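PDB 5V8S: flavoprotein from Thermotoga maritima, which probably acts as an oxidoreductase, passing electrons between an FMN held by its flavodoxin domain and a di-iron centre, as flavodiiron proteins do. Local coordinates for residues Y276-N281 and S328-E333; N281-A286 and A322-V327; T91-N96 and G104-T109. The protein carries 1 engineered substitution. All blocks are in the same frame, centred on the assembly; numbering follows the deposited sequence.

Contact 1: Y276-N281 and S328-E333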
# COMPACT_ATOMS: atom_id res chain seq x y z
N TYR A 276 -6.28 3.29 -16.34
CA TYR A 276 -6.24 4.16 -17.51
C TYR A 276 -7.46 5.04 -17.72
O TYR A 276 -7.41 5.88 -18.62
CB TYR A 276 -6.06 3.37 -18.82
CG TYR A 276 -5.06 2.23 -18.75
CD1 TYR A 276 -3.70 2.48 -18.59
CD2 TYR A 276 -5.47 0.91 -18.85
CE1 TYR A 276 -2.80 1.45 -18.48
CE2 TYR A 276 -4.58 -0.13 -18.76
CZ TYR A 276 -3.24 0.14 -18.57
OH TYR A 276 -2.37 -0.90 -18.48
N GLY A 277 -8.56 4.85 -16.99
CA GLY A 277 -9.78 5.63 -17.21
C GLY A 277 -10.98 4.84 -17.68
O GLY A 277 -12.12 5.32 -17.54
N PHE A 278 -10.81 3.61 -18.15
CA PHE A 278 -11.95 2.80 -18.56
C PHE A 278 -12.78 2.34 -17.37
O PHE A 278 -14.02 2.34 -17.44
CB PHE A 278 -11.46 1.62 -19.39
CG PHE A 278 -10.86 2.04 -20.69
CD1 PHE A 278 -11.67 2.38 -21.75
CD2 PHE A 278 -9.50 2.13 -20.85
CE1 PHE A 278 -11.14 2.78 -22.94
CE2 PHE A 278 -8.96 2.53 -22.07
CZ PHE A 278 -9.79 2.86 -23.10
N VAL A 279 -12.14 1.93 -16.27
CA VAL A 279 -12.90 1.59 -15.08
C VAL A 279 -13.63 2.81 -14.54
O VAL A 279 -14.81 2.74 -14.17
CB VAL A 279 -11.98 0.96 -14.02
CG1 VAL A 279 -12.75 0.71 -12.75
CG2 VAL A 279 -11.38 -0.35 -14.53
N GLU A 280 -12.94 3.96 -14.50
CA GLU A 280 -13.58 5.18 -14.02
C GLU A 280 -14.84 5.51 -14.81
O GLU A 280 -15.85 5.95 -14.24
CB GLU A 280 -12.58 6.33 -14.09
CG GLU A 280 -13.18 7.74 -14.09
CD GLU A 280 -13.61 8.16 -12.73
OE1 GLU A 280 -13.09 7.56 -11.77
OE2 GLU A 280 -14.48 9.06 -12.61
N ASN A 281 -14.82 5.33 -16.14
CA ASN A 281 -15.99 5.66 -16.93
C ASN A 281 -17.19 4.80 -16.53
O ASN A 281 -18.31 5.31 -16.42
CB ASN A 281 -15.68 5.45 -18.39
CG ASN A 281 -14.81 6.55 -18.94
OD1 ASN A 281 -14.48 7.51 -18.23
ND2 ASN A 281 -14.43 6.43 -20.21
N SER A 328 -9.54 -3.31 -12.29
CA SER A 328 -8.68 -3.41 -13.47
C SER A 328 -7.98 -4.77 -13.50
O SER A 328 -7.52 -5.28 -12.47
CB SER A 328 -7.57 -2.36 -13.42
OG SER A 328 -8.06 -1.02 -13.47
N THR A 329 -7.80 -5.29 -14.71
CA THR A 329 -7.14 -6.57 -14.89
C THR A 329 -6.11 -6.41 -15.99
O THR A 329 -4.96 -6.10 -15.69
CB THR A 329 -8.17 -7.66 -15.20
OG1 THR A 329 -8.84 -7.34 -16.42
CG2 THR A 329 -9.19 -7.82 -14.06
N TYR A 330 -6.50 -6.55 -17.26
CA TYR A 330 -5.56 -6.51 -18.38
C TYR A 330 -4.58 -7.68 -18.28
O TYR A 330 -4.99 -8.83 -18.48
CB TYR A 330 -4.88 -5.13 -18.47
CG TYR A 330 -5.90 -3.99 -18.51
CD1 TYR A 330 -6.56 -3.66 -19.69
CD2 TYR A 330 -6.22 -3.26 -17.36
CE1 TYR A 330 -7.49 -2.65 -19.73
CE2 TYR A 330 -7.18 -2.23 -17.39
CZ TYR A 330 -7.79 -1.93 -18.59
OH TYR A 330 -8.74 -0.92 -18.64
N GLU A 331 -3.31 -7.42 -17.94
CA GLU A 331 -2.30 -8.48 -17.85
C GLU A 331 -2.47 -9.38 -16.62
O GLU A 331 -2.03 -10.54 -16.66
CB GLU A 331 -0.89 -7.86 -17.85
CG GLU A 331 -0.50 -7.10 -16.57
CD GLU A 331 -1.11 -5.69 -16.52
OE1 GLU A 331 -1.91 -5.35 -17.43
OE2 GLU A 331 -0.77 -4.91 -15.59
N ALA A 332 -3.10 -8.90 -15.55
CA ALA A 332 -3.19 -9.64 -14.29
C ALA A 332 -4.62 -9.56 -13.78
O ALA A 332 -5.38 -8.68 -14.19
CB ALA A 332 -2.24 -9.06 -13.23
N GLU A 333 -4.98 -10.47 -12.88
CA GLU A 333 -6.34 -10.48 -12.35
C GLU A 333 -6.54 -9.43 -11.27
O GLU A 333 -7.64 -8.87 -11.15
CB GLU A 333 -6.70 -11.86 -11.78
CG GLU A 333 -7.02 -12.94 -12.82
CD GLU A 333 -8.23 -12.60 -13.70
OE1 GLU A 333 -9.03 -11.71 -13.33
OE2 GLU A 333 -8.37 -13.25 -14.76
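Y276 and Y330 meet in a T-shaped stack, the edge of the Y276 ring turned against the face of Y330 with centroids 5.0 Å apart and planes at 71°. Y276 CE2 stands over the centre of the Y330 ring, 3.6 Å from Y330 CE2, while Y276 CD2 lies 3.7 Å from Y330 CZ. A chi1 of -41° turns the Y276 ring away from its own carbonyl and out towards Y330. The Y330 hydroxyl reaches the first residue of helix 278-292, Y330 OH lying 3.8 Å from F278 CB. One segment runs from the loop after strand 267-273 into helix 278-292, the other is the loop after strand 322-327; both lie at the carboxy-terminal edge of the parallel flavodoxin-like sheet, where flavodoxins bind FMN. V279 CG2 packs 3.5 Å from S328 OG; the methyl makes only a van der Waals contact with this hydroxyl, whose hydrogen bond goes to D273 O. The second subunit closes over the aromatic group: its F132 packs on F278 and Y330, its W164 packs on Y276, and its E99, a residue of the di-iron pocket, makes a weak hydrogen bond with Y276 OH.

Contact 2: N281-A286 and A322-V327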
# COMPACT_ATOMS: atom_id res chain seq x y z
N ASN A 281 -14.82 5.33 -16.14
CA ASN A 281 -15.99 5.66 -16.93
C ASN A 281 -17.19 4.80 -16.53
O ASN A 281 -18.31 5.31 -16.42
CB ASN A 281 -15.68 5.45 -18.39
CG ASN A 281 -14.81 6.55 -18.94
OD1 ASN A 281 -14.48 7.51 -18.23
ND2 ASN A 281 -14.43 6.43 -20.21
N VAL A 282 -16.97 3.50 -16.34
CA VAL A 282 -18.06 2.63 -15.91
C VAL A 282 -18.50 2.97 -14.50
O VAL A 282 -19.70 3.00 -14.20
CB VAL A 282 -17.68 1.15 -16.05
CG1 VAL A 282 -18.71 0.26 -15.33
CG2 VAL A 282 -17.58 0.76 -17.53
N MET A 283 -17.54 3.23 -13.60
CA MET A 283 -17.93 3.44 -12.21
C MET A 283 -18.65 4.76 -12.02
O MET A 283 -19.56 4.85 -11.19
CB MET A 283 -16.71 3.28 -11.30
CG MET A 283 -16.00 1.91 -11.44
SD MET A 283 -17.10 0.45 -11.37
CE MET A 283 -17.46 0.61 -9.68
N LYS A 284 -18.32 5.78 -12.80
CA LYS A 284 -19.08 7.02 -12.78
C LYS A 284 -20.54 6.76 -13.11
O LYS A 284 -21.44 7.27 -12.43
CB LYS A 284 -18.46 7.99 -13.79
CG LYS A 284 -19.28 9.21 -14.13
CD LYS A 284 -19.51 10.06 -12.91
CE LYS A 284 -20.41 11.25 -13.21
NZ LYS A 284 -20.63 12.06 -11.99
N LYS A 285 -20.81 5.94 -14.13
CA LYS A 285 -22.18 5.61 -14.48
C LYS A 285 -22.85 4.78 -13.38
O LYS A 285 -24.04 4.96 -13.11
CB LYS A 285 -22.22 4.90 -15.83
CG LYS A 285 -21.79 5.82 -16.96
CD LYS A 285 -21.57 5.06 -18.25
CE LYS A 285 -21.31 6.01 -19.42
NZ LYS A 285 -20.97 5.28 -20.66
N ALA A 286 -22.11 3.86 -12.75
CA ALA A 286 -22.67 3.07 -11.65
C ALA A 286 -23.02 3.97 -10.47
O ALA A 286 -24.07 3.79 -9.83
CB ALA A 286 -21.65 2.00 -11.25
N ALA A 322 -23.89 -2.26 1.33
CA ALA A 322 -23.31 -3.06 0.26
C ALA A 322 -22.00 -2.42 -0.15
O ALA A 322 -21.75 -1.24 0.11
CB ALA A 322 -24.24 -3.14 -0.95
N LEU A 323 -21.17 -3.21 -0.82
CA LEU A 323 -19.94 -2.73 -1.44
C LEU A 323 -20.00 -2.95 -2.94
O LEU A 323 -20.60 -3.92 -3.43
CB LEU A 323 -18.71 -3.48 -0.91
CG LEU A 323 -18.51 -3.54 0.61
CD1 LEU A 323 -17.22 -4.26 0.94
CD2 LEU A 323 -18.51 -2.13 1.18
N ILE A 324 -19.38 -2.04 -3.68
CA ILE A 324 -19.25 -2.18 -5.12
C ILE A 324 -17.78 -2.04 -5.46
O ILE A 324 -17.15 -1.05 -5.07
CB ILE A 324 -20.08 -1.14 -5.90
CG1 ILE A 324 -21.56 -1.34 -5.64
CG2 ILE A 324 -19.78 -1.27 -7.41
CD1 ILE A 324 -22.44 -0.54 -6.48
N PHE A 325 -17.24 -3.01 -6.19
CA PHE A 325 -15.84 -3.02 -6.59
C PHE A 325 -15.71 -2.84 -8.09
O PHE A 325 -16.49 -3.42 -8.86
CB PHE A 325 -15.17 -4.34 -6.19
CG PHE A 325 -15.04 -4.50 -4.71
CD1 PHE A 325 -14.02 -3.85 -4.03
CD2 PHE A 325 -15.92 -5.28 -4.01
CE1 PHE A 325 -13.91 -3.97 -2.66
CE2 PHE A 325 -15.82 -5.42 -2.64
CZ PHE A 325 -14.81 -4.76 -1.97
N GLY A 326 -14.76 -2.01 -8.51
CA GLY A 326 -14.37 -1.92 -9.91
C GLY A 326 -12.91 -2.32 -10.03
O GLY A 326 -12.05 -1.73 -9.37
N VAL A 327 -12.62 -3.33 -10.85
CA VAL A 327 -11.34 -4.04 -10.83
C VAL A 327 -10.70 -3.96 -12.22
O VAL A 327 -11.25 -4.49 -13.20
CB VAL A 327 -11.54 -5.50 -10.41
CG1 VAL A 327 -10.23 -6.22 -10.40
CG2 VAL A 327 -12.25 -5.57 -9.05
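M283 of helix 278-292 lies across from G326 of strand 322-327, their CA atoms 6.8 Å apart, where the two backbones run nearly antiparallel. The axes of the short segments approach to 9.6 Å, with 162° between their N-to-C directions. This is the geometry of an alpha/beta layer. Helix 278-292 links strands 267-273 and 296-302 in a beta-alpha-beta crossover and packs, together with helix 395-409, on one face of the five-stranded parallel flavodoxin-like sheet, whose strand order is 2-1-3-4-5.

M283 carries the contact. Its CG is anti to the carbonyl carbon, and two further bends at chi2 (-49°) and chi3 (-70°) fold the thioether down across the strand. The sulfur comes to rest over the glycine, with M283 SD 3.9 Å from G326 CA; having no CB, G326 lets the sulfur settle directly on the main chain. The terminal methyl continues along the strand towards its amino end: M283 CE is 3.9 Å from G326 N and 3.8 Å from I324 CG2. I324 points its CB at the helix and meets the methionine with its CG2 branch, the two side chains running alongside each other and pointing opposite ways. Between I324 and G326, F325 turns to the other face of the sheet, where helix 336-348 receives it through M338, L342 and I345. M283 also touches V270 and Y272 of the neighbouring strand 267-273.

No hydrogen bond crosses between helix and strand. The backbone of I324 is instead paired with T269 and I271, and that of L323 with P354 and L356, within the sheet. Cohesion here therefore rests on dispersion and burial, with a polarisable sulfur and its methyl lying between the two backbones.

Contact 3: T91-N96 and G104-T109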
# COMPACT_ATOMS: atom_id res chain seq x y z
N THR A 91 2.17 1.68 44.81
CA THR A 91 2.17 0.34 45.39
C THR A 91 1.74 -0.73 44.40
O THR A 91 2.13 -1.90 44.58
CB THR A 91 1.23 0.27 46.60
OG1 THR A 91 -0.09 0.70 46.23
CG2 THR A 91 1.74 1.14 47.78
N HIS A 92 0.97 -0.38 43.38
CA HIS A 92 0.42 -1.34 42.43
C HIS A 92 0.46 -0.75 41.03
O HIS A 92 0.27 0.46 40.86
CB HIS A 92 -1.05 -1.63 42.75
CG HIS A 92 -1.26 -2.33 44.04
ND1 HIS A 92 -1.14 -1.69 45.26
CD2 HIS A 92 -1.57 -3.62 44.31
CE1 HIS A 92 -1.37 -2.56 46.23
NE2 HIS A 92 -1.62 -3.74 45.68
N ILE A 93 0.73 -1.60 40.05
CA ILE A 93 0.55 -1.26 38.64
C ILE A 93 -0.29 -2.35 37.98
O ILE A 93 0.08 -3.53 38.02
CB ILE A 93 1.90 -1.10 37.90
CG1 ILE A 93 2.76 -0.02 38.56
CG2 ILE A 93 1.64 -0.73 36.43
CD1 ILE A 93 4.17 0.09 38.04
N ILE A 94 -1.41 -1.95 37.38
CA ILE A 94 -2.29 -2.88 36.66
C ILE A 94 -2.02 -2.72 35.17
O ILE A 94 -2.06 -1.61 34.63
CB ILE A 94 -3.77 -2.61 36.97
CG1 ILE A 94 -4.05 -2.90 38.46
CG2 ILE A 94 -4.66 -3.49 36.08
CD1 ILE A 94 -5.49 -2.61 38.91
N VAL A 95 -1.72 -3.84 34.53
CA VAL A 95 -1.43 -3.88 33.10
C VAL A 95 -2.56 -4.67 32.44
O VAL A 95 -2.55 -5.90 32.42
CB VAL A 95 -0.06 -4.50 32.83
CG1 VAL A 95 0.24 -4.54 31.34
CG2 VAL A 95 1.01 -3.71 33.56
N ASN A 96 -3.53 -3.95 31.87
CA ASN A 96 -4.65 -4.60 31.21
C ASN A 96 -4.24 -5.24 29.88
O ASN A 96 -4.92 -6.16 29.42
CB ASN A 96 -5.74 -3.56 30.93
CG ASN A 96 -6.48 -3.13 32.19
OD1 ASN A 96 -7.00 -3.97 32.94
ND2 ASN A 96 -6.55 -1.81 32.43
N GLY A 104 4.96 0.96 27.12
CA GLY A 104 6.34 1.29 26.83
C GLY A 104 7.03 2.08 27.93
O GLY A 104 8.26 2.07 28.03
N SER A 105 6.25 2.81 28.73
CA SER A 105 6.76 3.59 29.85
C SER A 105 7.01 2.76 31.10
O SER A 105 7.54 3.30 32.07
CB SER A 105 5.77 4.71 30.19
OG SER A 105 4.46 4.21 30.42
N LEU A 106 6.63 1.48 31.11
CA LEU A 106 6.71 0.69 32.34
C LEU A 106 8.14 0.52 32.85
O LEU A 106 8.37 0.75 34.05
CB LEU A 106 5.98 -0.65 32.14
CG LEU A 106 5.91 -1.58 33.36
CD1 LEU A 106 5.25 -0.89 34.56
CD2 LEU A 106 5.16 -2.88 32.99
N PRO A 107 9.13 0.15 32.03
CA PRO A 107 10.48 0.00 32.59
C PRO A 107 10.98 1.26 33.28
O PRO A 107 11.52 1.18 34.40
CB PRO A 107 11.33 -0.39 31.37
CG PRO A 107 10.37 -1.04 30.44
CD PRO A 107 9.07 -0.29 30.62
N ALA A 108 10.75 2.42 32.68
CA ALA A 108 11.17 3.67 33.29
C ALA A 108 10.40 3.94 34.57
O ALA A 108 10.96 4.44 35.56
CB ALA A 108 10.93 4.81 32.30
N THR A 109 9.11 3.59 34.59
CA THR A 109 8.31 3.78 35.79
C THR A 109 8.85 2.93 36.93
O THR A 109 8.99 3.41 38.06
CB THR A 109 6.84 3.44 35.50
OG1 THR A 109 6.37 4.26 34.43
CG2 THR A 109 5.95 3.67 36.73
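I93 and L106 are brought methyl to methyl by different torsions. In I93, CG1 is anti to the carbonyl carbon (chi1 -58°) and the chain is extended at chi2, which carries CD1 out from the strand; in L106, CG is anti to the backbone N (chi1 -177°), which sends the branched end from helix 106-113 towards the strand. I93 CD1 and L106 CD1 then lie 3.8 Å apart, and L106 CD1 also comes within 4.1 Å of I93 CG2, tucked against both arms of the isoleucine. The other leucine methyl, L106 CD2, faces V95 CG2 at 4.3 Å. One leucine thus touches both I93 and V95, whose CB atoms point towards the helix.

The strand and helix belong to the metallo-beta-lactamase-like domain. Strand 92-94 lies between the parallel strands 62-66 and 118-121 of a mixed sheet, and the connection between the two segments, which includes the short helix 100-103, carries H97, E99, D101 and the engineered D102, all of which line the mu-oxo-diiron pocket. The side chain of V95 is about 10 Å from the bound mu-oxo-diiron (FEO), measured between nearest atoms.

One turn further along the helix, T109 CG2 adds a looser contact, 4.2 Å from I93 CD1. The orientation of T109 is fixed by its hydroxyl: T109 OG1 donates to S105 O over 2.8 Å, standing well above the carbonyl plane (49° out of it). The same S105 O accepts T109 N at 3.0 Å, so two bonds grip it. Around this layer, L106 also touches L129 of helix 123-133, and T109 packs on F77 and I78 of helix 74-82.

In the fold
All three contacts are buried. Contacts 1 and 2 share helix 278-292, and N281 belongs to both; their centres are 12 Å apart, and V279 CG1 packs on G326 C between them. Contact 2 lies in the helix-sheet layer of the flavodoxin domain and joins a thioether to an aliphatic side chain and to bare strand backbone. Contact 1 lies at the end of the same sheet, where an aromatic pair dominates beside a smaller valine-serine contact and the second subunit joins in. Contact 3 stands in the other domain, its centre about 50 Å from that of contact 2. It repeats apolar helix-on-strand chemistry with branched methyls and no sulfur, and adjoins the connection that supplies several residues of the iron pocket.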